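Local coordinates for ribokinase, putative (Burkholderia thailandensis, PDB 3B1N), which probably phosphorylates nucleosides as a kinase of the pfkB family and is seen here with ADP and the nucleoside mizoribine bound, at residues B[175-178]-B[179-182]; B[195-198]-B[199-203]. One frame throughout, in Å; residues are numbered along the deposited sequence.

Interaction 1: B[175-178]-B[179-182]; sequences DGAT and LRRS
Asp175 O, Gly176 O, Ala177 O and Thr178 O accept in turn from the backbone N of Leu179, Arg180, Arg181 and Ser182, the regular i to i+4 ladder of the first turns of helix 176-185. Asp175 stands at the N-cap. Its carboxylate reaches over the opening turn and takes the N-H of Thr178 on OD2 at 3.0 Å, nearly along the C-O axis. In one of the two deposited conformers of Thr178, OG1 also donates to this OD2, at 2.7 Å and from the other face of the carboxylate plane. There OG1 sits between the backbone N and the carbonyl carbon (chi1 55°), turned toward the cap. On another side of the helix Arg180 bends at chi3 (-65°) and lays its guanidinium back over the preceding turn. Gly176 O lies 3.4 Å above the guanidinium plane, over its centre, so a carbonyl that already accepts from Arg180 N also faces a positively charged group, which is probably favourable. The NH1 end of the same plane reaches Ala177 CA at 3.5 Å, while NH2 is held by Thr203 O and the side chain also touches Trp205. Ser182 is buried and doubles the grip on Thr178 O: its OG donates at 2.9 Å and its N at 3.0 Å, from opposite faces of the carbonyl. Leu179 is buried against Leu171, Phe174 and Phe165, and Arg181 runs out to a salt bridge with Glu154 on helix 146-158. An aspartate N-cap thus begins the connecting helix of the beta-alpha-beta unit formed by strand 163-165, helix 176-185 and strand 188-192, part of the Rossmann-like core of the ribokinase fold.

Interaction 2: B[195-198]-B[199-203]; sequences EAKL and VCDKT
Lys197 and Asp201, one turn apart on the exposed side of helix 193-203, cross obliquely, the lysine methylenes passing beside the carboxylate. CE of Lys197 comes closest, 3.4 Å from OD1 of Asp201. The ammonium carries on past it, leaving NZ 4.2 Å from the same OD1, a distance beyond a salt bridge, so any attraction between the opposite charges is probably weak. With CG set beside its own backbone N (chi1 -72°), the Asp201 carboxylate leans back over the previous turn, and its CG rests 3.3 Å from Lys197 O in a plain van der Waals contact; that carbonyl takes its hydrogen bond from the backbone N of Asp201. Val199 places CG2 in the same position, beside its backbone N, while CG1 is anti to that N (chi1 170°); CG2 lies 3.3 Å from Glu195 O. Cys200 is directed similarly toward the preceding turn, with SG 3.5 Å from Ala196 O. At the last turn Thr203 reaches back to Val199 O, with OG1 donating at 2.8 Å and N at 2.9 Å from opposite faces of the carbonyl. Lys202 runs off the helix instead, its NZ donating to the carbonyls of Leu171 and Phe174, and Glu195 OE1 is hydrogen-bonded to Asn192 N where strand 188-192 passes into the helix. Leu198, Lys197 and Glu195 pack on Leu26, Gln29 and Asn34 of the second subunit, respectively. Helix 193-203 follows directly on strand 188-192 of the central sheet and is flanked within its own chain by helix 176-185, where Ile183 meets Val199 and Thr203, and by helix 207-211, where Ile210 lies against Val199 and Cys200.

In the fold
Interactions 1 and 2 occupy the helices before and after strand 188-192 in the chain, their centres about 11 Å apart, and they meet where helix 176-185 begins and helix 193-203 ends. There Arg180 NH2 lies 2.9 Å from Thr203 O, at the C-terminal end of the later helix, and Leu179 CG packs 3.7 Å from Thr203 CG2. Interaction 2 is nearer the ligands: at its N-terminal end the side chain of Glu195 comes within about 5 Å of the bound ADP and about 7 Å of mizoribine. Interaction 1 is more remote, with the side chain of Leu179 about 14 Å from mizoribine and that of Ser182 about 8 Å from the sodium ion.

Interaction 1: B[175-178]-B[179-182]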
ATOM      1  N   ASP B 175      -3.066  -6.517 -23.064  1.00 25.28           N
ATOM      2  CA  ASP B 175      -4.384  -7.063 -23.435  1.00 25.87           C
ATOM      3  C   ASP B 175      -4.227  -8.505 -23.835  1.00 25.50           C
ATOM      4  O   ASP B 175      -3.108  -9.041 -23.825  1.00 25.28           O
ATOM      5  CB  ASP B 175      -5.065  -6.263 -24.549  1.00 25.97           C
ATOM      6  CG  ASP B 175      -4.224  -6.157 -25.811  1.00 30.11           C
ATOM      7  OD1 ASP B 175      -4.590  -5.311 -26.670  1.00 32.79           O
ATOM      8  OD2 ASP B 175      -3.212  -6.896 -25.975  1.00 32.61           O
ATOM      9  N   GLY B 176      -5.348  -9.145 -24.170  1.00 24.96           N
ATOM     10  CA  GLY B 176      -5.325 -10.543 -24.555  1.00 23.90           C
ATOM     11  C   GLY B 176      -4.423 -10.862 -25.729  1.00 23.70           C
ATOM     12  O   GLY B 176      -3.691 -11.855 -25.688  1.00 22.88           O
ATOM     13  N   ALA B 177      -4.434 -10.006 -26.753  1.00 23.84           N
ATOM     14  CA  ALA B 177      -3.695 -10.284 -27.971  1.00 23.87           C
ATOM     15  C   ALA B 177      -2.170 -10.232 -27.752  1.00 23.26           C
ATOM     16  O   ALA B 177      -1.449 -11.149 -28.175  1.00 23.23           O
ATOM     17  CB  ALA B 177      -4.137  -9.335 -29.100  1.00 23.82           C
ATOM     18  N   THR B 178      -1.703  -9.184 -27.068  1.00 23.36           N
ATOM     19  CA  THR B 178      -0.266  -9.039 -26.788  0.50 23.07           C
ATOM     20  C   THR B 178       0.191 -10.095 -25.780  1.00 22.21           C
ATOM     21  O   THR B 178       1.315 -10.598 -25.861  1.00 21.91           O
ATOM     22  CB  THR B 178       0.121  -7.634 -26.278  0.50 23.02           C
ATOM     23  OG1 THR B 178      -0.669  -7.299 -25.130  0.50 24.66           O
ATOM     24  CG2 THR B 178      -0.090  -6.581 -27.380  0.50 23.85           C
ATOM     25  N   LEU B 179      -0.681 -10.452 -24.847  1.00 21.92           N
ATOM     26  CA  LEU B 179      -0.321 -11.494 -23.885  1.00 20.68           C
ATOM     27  C   LEU B 179      -0.198 -12.882 -24.534  1.00 21.17           C
ATOM     28  O   LEU B 179       0.805 -13.599 -24.329  1.00 20.24           O
ATOM     29  CB  LEU B 179      -1.281 -11.466 -22.684  1.00 20.97           C
ATOM     30  CG  LEU B 179      -0.954 -12.380 -21.506  1.00 20.60           C
ATOM     31  CD1 LEU B 179       0.488 -12.097 -20.967  1.00 20.42           C
ATOM     32  CD2 LEU B 179      -1.965 -12.241 -20.412  1.00 17.12           C
ATOM     33  N   ARG B 180      -1.198 -13.273 -25.330  1.00 20.91           N
ATOM     34  CA  ARG B 180      -1.092 -14.511 -26.111  1.00 20.73           C
ATOM     35  C   ARG B 180       0.154 -14.539 -27.002  1.00 20.75           C
ATOM     36  O   ARG B 180       0.873 -15.543 -27.034  1.00 20.61           O
ATOM     37  CB  ARG B 180      -2.345 -14.708 -26.975  1.00 20.97           C
ATOM     38  CG  ARG B 180      -3.582 -15.165 -26.210  1.00 23.34           C
ATOM     39  CD  ARG B 180      -4.720 -15.554 -27.191  1.00 25.96           C
ATOM     40  NE  ARG B 180      -5.179 -14.383 -27.957  1.00 25.60           N
ATOM     41  CZ  ARG B 180      -6.114 -13.533 -27.542  1.00 26.35           C
ATOM     42  NH1 ARG B 180      -6.435 -12.494 -28.308  1.00 28.01           N
ATOM     43  NH2 ARG B 180      -6.697 -13.687 -26.354  1.00 27.55           N
ATOM     44  N   ARG B 181       0.439 -13.437 -27.692  1.00 20.99           N
ATOM     45  CA  ARG B 181       1.639 -13.378 -28.544  1.00 21.75           C
ATOM     46  C   ARG B 181       2.920 -13.597 -27.736  1.00 21.42           C
ATOM     47  O   ARG B 181       3.805 -14.364 -28.137  1.00 21.29           O
ATOM     48  CB  ARG B 181       1.682 -12.076 -29.340  1.00 22.72           C
ATOM     49  CG  ARG B 181       3.005 -11.776 -30.029  1.00 24.32           C
ATOM     50  CD  ARG B 181       3.281 -12.758 -31.152  1.00 28.06           C
ATOM     51  NE  ARG B 181       4.411 -12.274 -31.934  1.00 31.13           N
ATOM     52  CZ  ARG B 181       4.936 -12.915 -32.968  1.00 33.15           C
ATOM     53  NH1 ARG B 181       4.426 -14.071 -33.372  1.00 32.80           N
ATOM     54  NH2 ARG B 181       5.979 -12.398 -33.589  1.00 32.42           N
ATOM     55  N   SER B 182       3.001 -12.939 -26.581  1.00 21.01           N
ATOM     56  CA  SER B 182       4.208 -13.047 -25.744  1.00 20.54           C
ATOM     57  C   SER B 182       4.469 -14.472 -25.287  1.00 19.34           C
ATOM     58  O   SER B 182       5.626 -14.919 -25.274  1.00 20.01           O
ATOM     59  CB  SER B 182       4.090 -12.078 -24.557  1.00 20.37           C
ATOM     60  OG  SER B 182       4.046 -10.753 -25.030  1.00 24.23           O
TER

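Interaction 2: B[195-198]-B[199-203]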
ATOM      1  N   GLU B 195      -1.186 -14.479 -10.439  1.00 14.09           N
ATOM      2  CA  GLU B 195      -0.910 -14.025 -11.786  1.00 14.98           C
ATOM      3  C   GLU B 195      -1.328 -15.068 -12.821  1.00 15.01           C
ATOM      4  O   GLU B 195      -1.800 -14.711 -13.911  1.00 15.05           O
ATOM      5  CB  GLU B 195       0.598 -13.719 -11.895  1.00 15.58           C
ATOM      6  CG  GLU B 195       1.093 -12.604 -10.948  1.00 18.82           C
ATOM      7  CD  GLU B 195       2.655 -12.604 -10.730  1.00 23.90           C
ATOM      8  OE1 GLU B 195       3.457 -13.576 -11.073  1.00 21.96           O
ATOM      9  OE2 GLU B 195       3.099 -11.539 -10.224  1.00 25.64           O
ATOM     10  N   ALA B 196      -1.107 -16.352 -12.501  1.00 15.12           N
ATOM     11  CA  ALA B 196      -1.460 -17.425 -13.441  1.00 15.33           C
ATOM     12  C   ALA B 196      -2.973 -17.336 -13.743  1.00 16.86           C
ATOM     13  O   ALA B 196      -3.384 -17.430 -14.909  1.00 16.57           O
ATOM     14  CB  ALA B 196      -1.152 -18.770 -12.839  1.00 14.71           C
ATOM     15  N   LYS B 197      -3.781 -17.113 -12.703  1.00 16.19           N
ATOM     16  CA  LYS B 197      -5.233 -16.943 -12.905  1.00 17.34           C
ATOM     17  C   LYS B 197      -5.549 -15.761 -13.837  1.00 17.65           C
ATOM     18  O   LYS B 197      -6.372 -15.875 -14.767  1.00 17.76           O
ATOM     19  CB  LYS B 197      -5.978 -16.845 -11.572  1.00 18.25           C
ATOM     20  CG  LYS B 197      -7.495 -16.619 -11.721  1.00 19.79           C
ATOM     21  CD  LYS B 197      -8.134 -17.855 -12.399  1.00 23.29           C
ATOM     22  CE  LYS B 197      -9.665 -17.670 -12.553  1.00 28.10           C
ATOM     23  NZ  LYS B 197     -10.263 -19.021 -12.589  1.00 32.74           N
ATOM     24  N   LEU B 198      -4.871 -14.640 -13.621  1.00 17.03           N
ATOM     25  CA  LEU B 198      -5.075 -13.470 -14.455  1.00 18.25           C
ATOM     26  C   LEU B 198      -4.622 -13.732 -15.884  1.00 18.28           C
ATOM     27  O   LEU B 198      -5.248 -13.226 -16.829  1.00 18.73           O
ATOM     28  CB  LEU B 198      -4.337 -12.264 -13.853  1.00 18.68           C
ATOM     29  CG  LEU B 198      -5.068 -11.310 -12.912  1.00 23.88           C
ATOM     30  CD1 LEU B 198      -5.870 -12.026 -11.861  1.00 26.16           C
ATOM     31  CD2 LEU B 198      -4.061 -10.396 -12.298  1.00 20.85           C
ATOM     32  N   VAL B 199      -3.553 -14.521 -16.065  1.00 16.96           N
ATOM     33  CA  VAL B 199      -3.101 -14.830 -17.440  1.00 17.16           C
ATOM     34  C   VAL B 199      -4.154 -15.670 -18.193  1.00 17.77           C
ATOM     35  O   VAL B 199      -4.462 -15.382 -19.377  1.00 18.68           O
ATOM     36  CB  VAL B 199      -1.746 -15.560 -17.428  1.00 16.14           C
ATOM     37  CG1 VAL B 199      -1.404 -16.089 -18.862  1.00 15.28           C
ATOM     38  CG2 VAL B 199      -0.619 -14.581 -16.958  1.00 17.57           C
ATOM     39  N   CYS B 200      -4.663 -16.697 -17.516  1.00 18.28           N
ATOM     40  CA  CYS B 200      -5.726 -17.554 -18.094  1.00 20.23           C
ATOM     41  C   CYS B 200      -6.929 -16.684 -18.440  1.00 21.80           C
ATOM     42  O   CYS B 200      -7.460 -16.751 -19.558  1.00 22.78           O
ATOM     43  CB  CYS B 200      -6.128 -18.584 -17.082  1.00 18.90           C
ATOM     44  SG  CYS B 200      -4.931 -19.885 -16.869  1.00 22.82           S
ATOM     45  N   ASP B 201      -7.347 -15.833 -17.504  1.00 22.20           N
ATOM     46  CA  ASP B 201      -8.502 -14.937 -17.758  1.00 23.16           C
ATOM     47  C   ASP B 201      -8.297 -14.029 -18.964  1.00 23.20           C
ATOM     48  O   ASP B 201      -9.203 -13.880 -19.799  1.00 25.59           O
ATOM     49  CB  ASP B 201      -8.812 -14.076 -16.541  1.00 23.06           C
ATOM     50  CG  ASP B 201      -9.425 -14.859 -15.399  1.00 25.04           C
ATOM     51  OD1 ASP B 201      -9.683 -16.093 -15.511  1.00 26.74           O
ATOM     52  OD2 ASP B 201      -9.629 -14.209 -14.347  1.00 30.59           O
ATOM     53  N   LYS B 202      -7.119 -13.431 -19.086  1.00 22.75           N
ATOM     54  CA  LYS B 202      -6.875 -12.418 -20.121  1.00 22.71           C
ATOM     55  C   LYS B 202      -6.649 -13.065 -21.495  1.00 23.23           C
ATOM     56  O   LYS B 202      -7.094 -12.545 -22.528  1.00 24.39           O
ATOM     57  CB  LYS B 202      -5.713 -11.484 -19.713  1.00 22.16           C
ATOM     58  CG  LYS B 202      -5.278 -10.419 -20.754  1.00 23.48           C
ATOM     59  CD  LYS B 202      -4.499  -9.244 -20.094  1.00 27.13           C
ATOM     60  CE  LYS B 202      -5.454  -8.280 -19.334  1.00 25.06           C
ATOM     61  NZ  LYS B 202      -4.641  -7.299 -18.541  1.00 30.10           N
ATOM     62  N   THR B 203      -5.950 -14.194 -21.507  1.00 23.40           N
ATOM     63  CA  THR B 203      -5.682 -14.873 -22.773  1.00 23.40           C
ATOM     64  C   THR B 203      -6.900 -15.628 -23.276  1.00 24.40           C
ATOM     65  O   THR B 203      -7.018 -15.879 -24.494  1.00 24.33           O
ATOM     66  CB  THR B 203      -4.538 -15.907 -22.670  1.00 23.07           C
ATOM     67  OG1 THR B 203      -4.871 -16.902 -21.697  1.00 20.42           O
ATOM     68  CG2 THR B 203      -3.185 -15.244 -22.374  1.00 21.06           C
TER